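Local coordinates for protein exopolyphosphatase (Aquifex aeolicus, PDB 1T6C) that probably hydrolyses phosphoanhydride bonds, as in inorganic polyphosphate or guanosine pentaphosphate, and binds a calcium ion, at residues Asp181-Phe192 with Phe248-Arg259. Sequence-based numbering, arbitrary orientation.
Sequences DPPTEEEVKRFF and FDTFKEIPSEER
Phe248 packs against Val188, Phe191 and Phe192 where helices 185-199 and 241-251 meet at the periphery of this actin-like fold, well away from the calcium site. This is the tight end: Phe192 CZ lies over one face of the Phe248 ring, the two planes inclined at 52°, with Phe192 CE2 3.6 Å from Phe248 CZ. Val188 CG1 fills in at the ring edge, and Leu275 of helix 274-288 adds a further apolar neighbour. Beyond the Phe248 cluster, Asp181 ties its loop to the start of helix 256-262: its carboxylate swings opposite the backbone N (chi1 -178°) and takes two bonds from Ser256, N to OD1 at 2.9 Å and OG to OD2 at a very short 2.5 Å. An alanine at Asp181 would remove both acceptors and is likely to leave Ser256 N and OG without these mates and this end of the contact less firmly joined. Next to Asp181, Pro182, after a cis peptide, sets CB 3.3 Å from Lys252 O. The solvent side is looser: the extended Lys252 chain reaches exposed Glu185, NZ to OE1 2.9 Å, with a weak second link to Asp249. One water donates to both Pro183 O (2.7 Å) and Lys252 O (2.9 Å).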
loop_
_atom_site.group_PDB
_atom_site.type_symbol
_atom_site.label_atom_id
_atom_site.label_comp_id
_atom_site.label_asym_id
_atom_site.label_seq_id
_atom_site.Cartn_x
_atom_site.Cartn_y
_atom_site.Cartn_z
ATOM N N ASP A 181 16.856 -13.452 -14.655
ATOM C CA ASP A 181 17.050 -12.793 -13.374
ATOM C C ASP A 181 18.503 -12.377 -13.217
ATOM O O ASP A 181 19.346 -13.232 -12.954
ATOM C CB ASP A 181 16.637 -13.748 -12.268
ATOM C CG ASP A 181 16.764 -13.153 -10.899
ATOM O OD1 ASP A 181 17.118 -11.955 -10.748
ATOM O OD2 ASP A 181 16.477 -13.823 -9.892
ATOM N N PRO A 182 18.833 -11.096 -13.406
ATOM C CA PRO A 182 17.888 -10.023 -13.718
ATOM C C PRO A 182 17.527 -10.008 -15.203
ATOM O O PRO A 182 18.140 -10.747 -16.008
ATOM C CB PRO A 182 18.684 -8.772 -13.371
ATOM C CG PRO A 182 20.088 -9.159 -13.628
ATOM C CD PRO A 182 20.232 -10.616 -13.368
ATOM N N PRO A 183 16.531 -9.210 -15.585
ATOM C CA PRO A 183 16.043 -9.239 -16.966
ATOM C C PRO A 183 17.083 -8.768 -17.972
ATOM O O PRO A 183 18.007 -8.034 -17.646
ATOM C CB PRO A 183 14.822 -8.328 -16.939
ATOM C CG PRO A 183 15.003 -7.465 -15.728
ATOM C CD PRO A 183 15.729 -8.298 -14.746
ATOM N N THR A 184 16.917 -9.209 -19.207
ATOM C CA THR A 184 17.727 -8.693 -20.293
ATOM C C THR A 184 17.259 -7.300 -20.633
ATOM O O THR A 184 16.158 -6.894 -20.256
ATOM C CB THR A 184 17.624 -9.582 -21.545
ATOM O OG1 THR A 184 16.299 -9.525 -22.082
ATOM C CG2 THR A 184 17.865 -11.039 -21.250
ATOM N N GLU A 185 18.068 -6.562 -21.386
ATOM C CA GLU A 185 17.683 -5.240 -21.803
ATOM C C GLU A 185 16.439 -5.262 -22.642
ATOM O O GLU A 185 15.594 -4.375 -22.525
ATOM C CB GLU A 185 18.801 -4.522 -22.579
ATOM C CG GLU A 185 19.760 -3.781 -21.666
ATOM C CD GLU A 185 19.117 -2.539 -21.015
ATOM O OE1 GLU A 185 18.862 -2.549 -19.793
ATOM O OE2 GLU A 185 18.838 -1.543 -21.731
ATOM N N GLU A 186 16.257 -6.301 -23.455
ATOM C CA GLU A 186 15.017 -6.380 -24.240
ATOM C C GLU A 186 13.770 -6.604 -23.422
ATOM O O GLU A 186 12.675 -6.135 -23.779
ATOM C CB GLU A 186 15.113 -7.483 -25.296
ATOM C CG GLU A 186 16.014 -7.094 -26.463
ATOM C CD GLU A 186 15.397 -5.977 -27.306
ATOM O OE1 GLU A 186 14.515 -6.310 -28.143
ATOM O OE2 GLU A 186 15.747 -4.774 -27.102
ATOM N N GLU A 187 13.898 -7.424 -22.394
ATOM C CA GLU A 187 12.817 -7.638 -21.445
ATOM C C GLU A 187 12.445 -6.384 -20.696
ATOM O O GLU A 187 11.260 -6.060 -20.535
ATOM C CB GLU A 187 13.194 -8.738 -20.460
ATOM C CG GLU A 187 13.219 -10.090 -21.127
ATOM C CD GLU A 187 13.721 -11.208 -20.255
ATOM O OE1 GLU A 187 14.427 -10.957 -19.251
ATOM O OE2 GLU A 187 13.391 -12.382 -20.582
ATOM N N VAL A 188 13.435 -5.615 -20.306
ATOM C CA VAL A 188 13.187 -4.305 -19.705
ATOM C C VAL A 188 12.446 -3.375 -20.687
ATOM O O VAL A 188 11.507 -2.667 -20.337
ATOM C CB VAL A 188 14.520 -3.668 -19.220
ATOM C CG1 VAL A 188 14.339 -2.230 -18.879
ATOM C CG2 VAL A 188 15.058 -4.415 -18.014
ATOM N N LYS A 189 12.841 -3.418 -21.949
ATOM C CA LYS A 189 12.211 -2.595 -22.978
ATOM C C LYS A 189 10.746 -2.962 -23.118
ATOM O O LYS A 189 9.890 -2.091 -23.196
ATOM C CB LYS A 189 12.952 -2.795 -24.298
ATOM C CG LYS A 189 12.372 -2.114 -25.491
ATOM C CD LYS A 189 12.705 -2.937 -26.791
ATOM C CE LYS A 189 11.888 -4.180 -26.901
ATOM N NZ LYS A 189 12.122 -4.877 -28.223
ATOM N N ARG A 190 10.452 -4.254 -23.207
ATOM C CA ARG A 190 9.066 -4.669 -23.332
ATOM C C ARG A 190 8.199 -4.238 -22.130
ATOM O O ARG A 190 7.032 -3.865 -22.283
ATOM C CB ARG A 190 8.970 -6.158 -23.494
ATOM C CG ARG A 190 9.408 -6.647 -24.854
ATOM C CD ARG A 190 9.153 -8.132 -25.044
ATOM N NE ARG A 190 10.176 -9.025 -24.489
ATOM C CZ ARG A 190 11.323 -9.306 -25.091
ATOM N NH1 ARG A 190 12.193 -10.146 -24.538
ATOM N NH2 ARG A 190 11.617 -8.747 -26.239
ATOM N N PHE A 191 8.771 -4.406 -20.941
ATOM C CA PHE A 191 8.147 -3.976 -19.689
ATOM C C PHE A 191 7.800 -2.482 -19.778
ATOM O O PHE A 191 6.663 -2.086 -19.494
ATOM C CB PHE A 191 9.113 -4.299 -18.550
ATOM C CG PHE A 191 8.891 -3.557 -17.276
ATOM C CD1 PHE A 191 7.936 -3.974 -16.365
ATOM C CD2 PHE A 191 9.715 -2.484 -16.925
ATOM C CE1 PHE A 191 7.776 -3.299 -15.181
ATOM C CE2 PHE A 191 9.569 -1.841 -15.725
ATOM C CZ PHE A 191 8.600 -2.240 -14.862
ATOM N N PHE A 192 8.744 -1.657 -20.202
ATOM C CA PHE A 192 8.433 -0.233 -20.327
ATOM C C PHE A 192 7.441 0.104 -21.450
ATOM O O PHE A 192 6.649 1.040 -21.306
ATOM C CB PHE A 192 9.724 0.598 -20.453
ATOM C CG PHE A 192 10.455 0.809 -19.134
ATOM C CD1 PHE A 192 9.805 1.389 -18.059
ATOM C CD2 PHE A 192 11.783 0.450 -18.963
ATOM C CE1 PHE A 192 10.465 1.600 -16.827
ATOM C CE2 PHE A 192 12.436 0.646 -17.733
ATOM C CZ PHE A 192 11.768 1.221 -16.680
ATOM N N PHE A 248 16.915 2.210 -10.672
ATOM C CA PHE A 248 16.474 1.226 -11.647
ATOM C C PHE A 248 17.681 0.602 -12.362
ATOM O O PHE A 248 17.815 -0.603 -12.462
ATOM C CB PHE A 248 15.490 1.819 -12.667
ATOM C CG PHE A 248 14.855 0.765 -13.516
ATOM C CD1 PHE A 248 13.665 0.165 -13.129
ATOM C CD2 PHE A 248 15.465 0.323 -14.674
ATOM C CE1 PHE A 248 13.102 -0.876 -13.872
ATOM C CE2 PHE A 248 14.901 -0.669 -15.411
ATOM C CZ PHE A 248 13.716 -1.275 -15.006
ATOM N N ASP A 249 18.594 1.443 -12.814
ATOM C CA ASP A 249 19.768 0.968 -13.520
ATOM C C ASP A 249 20.689 0.112 -12.637
ATOM O O ASP A 249 21.312 -0.835 -13.124
ATOM C CB ASP A 249 20.528 2.146 -14.106
ATOM C CG ASP A 249 19.802 2.790 -15.265
ATOM O OD1 ASP A 249 18.832 2.218 -15.846
ATOM O OD2 ASP A 249 20.129 3.944 -15.608
ATOM N N THR A 250 20.718 0.393 -11.339
ATOM C CA THR A 250 21.495 -0.367 -10.381
ATOM C C THR A 250 20.891 -1.740 -10.209
ATOM O O THR A 250 21.563 -2.761 -10.360
ATOM C CB THR A 250 21.506 0.395 -9.041
ATOM O OG1 THR A 250 22.305 1.576 -9.203
ATOM C CG2 THR A 250 22.163 -0.362 -7.932
ATOM N N PHE A 251 19.599 -1.782 -9.928
ATOM C CA PHE A 251 18.968 -3.078 -9.652
ATOM C C PHE A 251 18.863 -3.951 -10.891
ATOM O O PHE A 251 18.904 -5.167 -10.799
ATOM C CB PHE A 251 17.608 -2.888 -8.983
ATOM C CG PHE A 251 17.710 -2.603 -7.543
ATOM C CD1 PHE A 251 17.460 -1.360 -7.052
ATOM C CD2 PHE A 251 18.118 -3.597 -6.669
ATOM C CE1 PHE A 251 17.562 -1.113 -5.673
ATOM C CE2 PHE A 251 18.273 -3.335 -5.324
ATOM C CZ PHE A 251 17.982 -2.094 -4.830
ATOM N N LYS A 252 18.802 -3.371 -12.082
ATOM C CA LYS A 252 18.713 -4.180 -13.285
ATOM C C LYS A 252 20.005 -4.960 -13.557
ATOM O O LYS A 252 19.980 -5.862 -14.359
ATOM C CB LYS A 252 18.240 -3.332 -14.479
ATOM C CG LYS A 252 19.297 -2.520 -15.160
ATOM C CD LYS A 252 18.650 -1.717 -16.318
ATOM C CE LYS A 252 19.684 -0.945 -17.105
ATOM N NZ LYS A 252 19.053 -0.161 -18.218
ATOM N N GLU A 253 21.091 -4.630 -12.869
ATOM C CA GLU A 253 22.374 -5.319 -13.011
ATOM C C GLU A 253 22.650 -6.297 -11.881
ATOM O O GLU A 253 23.729 -6.918 -11.842
ATOM C CB GLU A 253 23.509 -4.294 -13.021
ATOM C CG GLU A 253 23.430 -3.287 -14.138
ATOM C CD GLU A 253 23.484 -3.893 -15.543
ATOM O OE1 GLU A 253 22.865 -3.272 -16.471
ATOM O OE2 GLU A 253 24.125 -4.980 -15.737
ATOM N N ILE A 254 21.700 -6.456 -10.955
ATOM C CA ILE A 254 21.913 -7.295 -9.776
ATOM C C ILE A 254 20.936 -8.457 -9.762
ATOM O O ILE A 254 19.717 -8.242 -9.733
ATOM C CB ILE A 254 21.780 -6.506 -8.444
ATOM C CG1 ILE A 254 22.693 -5.254 -8.450
ATOM C CG2 ILE A 254 22.088 -7.456 -7.245
ATOM C CD1 ILE A 254 22.470 -4.307 -7.272
ATOM N N PRO A 255 21.435 -9.699 -9.729
ATOM C CA PRO A 255 20.548 -10.844 -9.576
ATOM C C PRO A 255 19.741 -10.726 -8.280
ATOM O O PRO A 255 20.238 -10.250 -7.277
ATOM C CB PRO A 255 21.513 -12.026 -9.514
ATOM C CG PRO A 255 22.797 -11.554 -10.073
ATOM C CD PRO A 255 22.850 -10.106 -9.776
ATOM N N SER A 256 18.502 -11.191 -8.309
ATOM C CA SER A 256 17.590 -10.976 -7.191
ATOM C C SER A 256 18.151 -11.448 -5.854
ATOM O O SER A 256 17.994 -10.766 -4.847
ATOM C CB SER A 256 16.218 -11.617 -7.433
ATOM O OG SER A 256 16.290 -13.028 -7.540
ATOM N N GLU A 257 18.809 -12.605 -5.849
ATOM C CA GLU A 257 19.341 -13.178 -4.618
ATOM C C GLU A 257 20.458 -12.358 -3.986
ATOM O O GLU A 257 20.714 -12.493 -2.787
ATOM C CB GLU A 257 19.836 -14.614 -4.843
ATOM C CG GLU A 257 18.882 -15.522 -5.597
ATOM C CD GLU A 257 19.222 -15.672 -7.073
ATOM O OE1 GLU A 257 19.607 -14.660 -7.711
ATOM O OE2 GLU A 257 19.101 -16.807 -7.590
ATOM N N GLU A 258 21.072 -11.459 -4.762
ATOM C CA GLU A 258 22.143 -10.593 -4.299
ATOM C C GLU A 258 21.633 -9.244 -3.823
ATOM O O GLU A 258 22.322 -8.537 -3.124
ATOM C CB GLU A 258 23.138 -10.431 -5.461
ATOM C CG GLU A 258 24.294 -9.496 -5.242
ATOM C CD GLU A 258 25.295 -9.935 -4.195
ATOM O OE1 GLU A 258 25.271 -11.127 -3.762
ATOM O OE2 GLU A 258 26.101 -9.050 -3.802
ATOM N N ARG A 259 20.402 -8.883 -4.192
ATOM C CA ARG A 259 19.927 -7.531 -3.953
ATOM C C ARG A 259 19.885 -7.189 -2.457
ATOM O O ARG A 259 20.303 -6.102 -2.093
ATOM C CB ARG A 259 18.573 -7.295 -4.617
ATOM C CG ARG A 259 18.671 -7.250 -6.106
ATOM C CD ARG A 259 17.333 -7.106 -6.793
ATOM N NE ARG A 259 17.501 -7.127 -8.241
ATOM C CZ ARG A 259 16.522 -7.327 -9.108
ATOM N NH1 ARG A 259 15.274 -7.470 -8.679
ATOM N NH2 ARG A 259 16.778 -7.329 -10.420
HETATM O O HOH W 1 18.310 -5.567 -16.683
#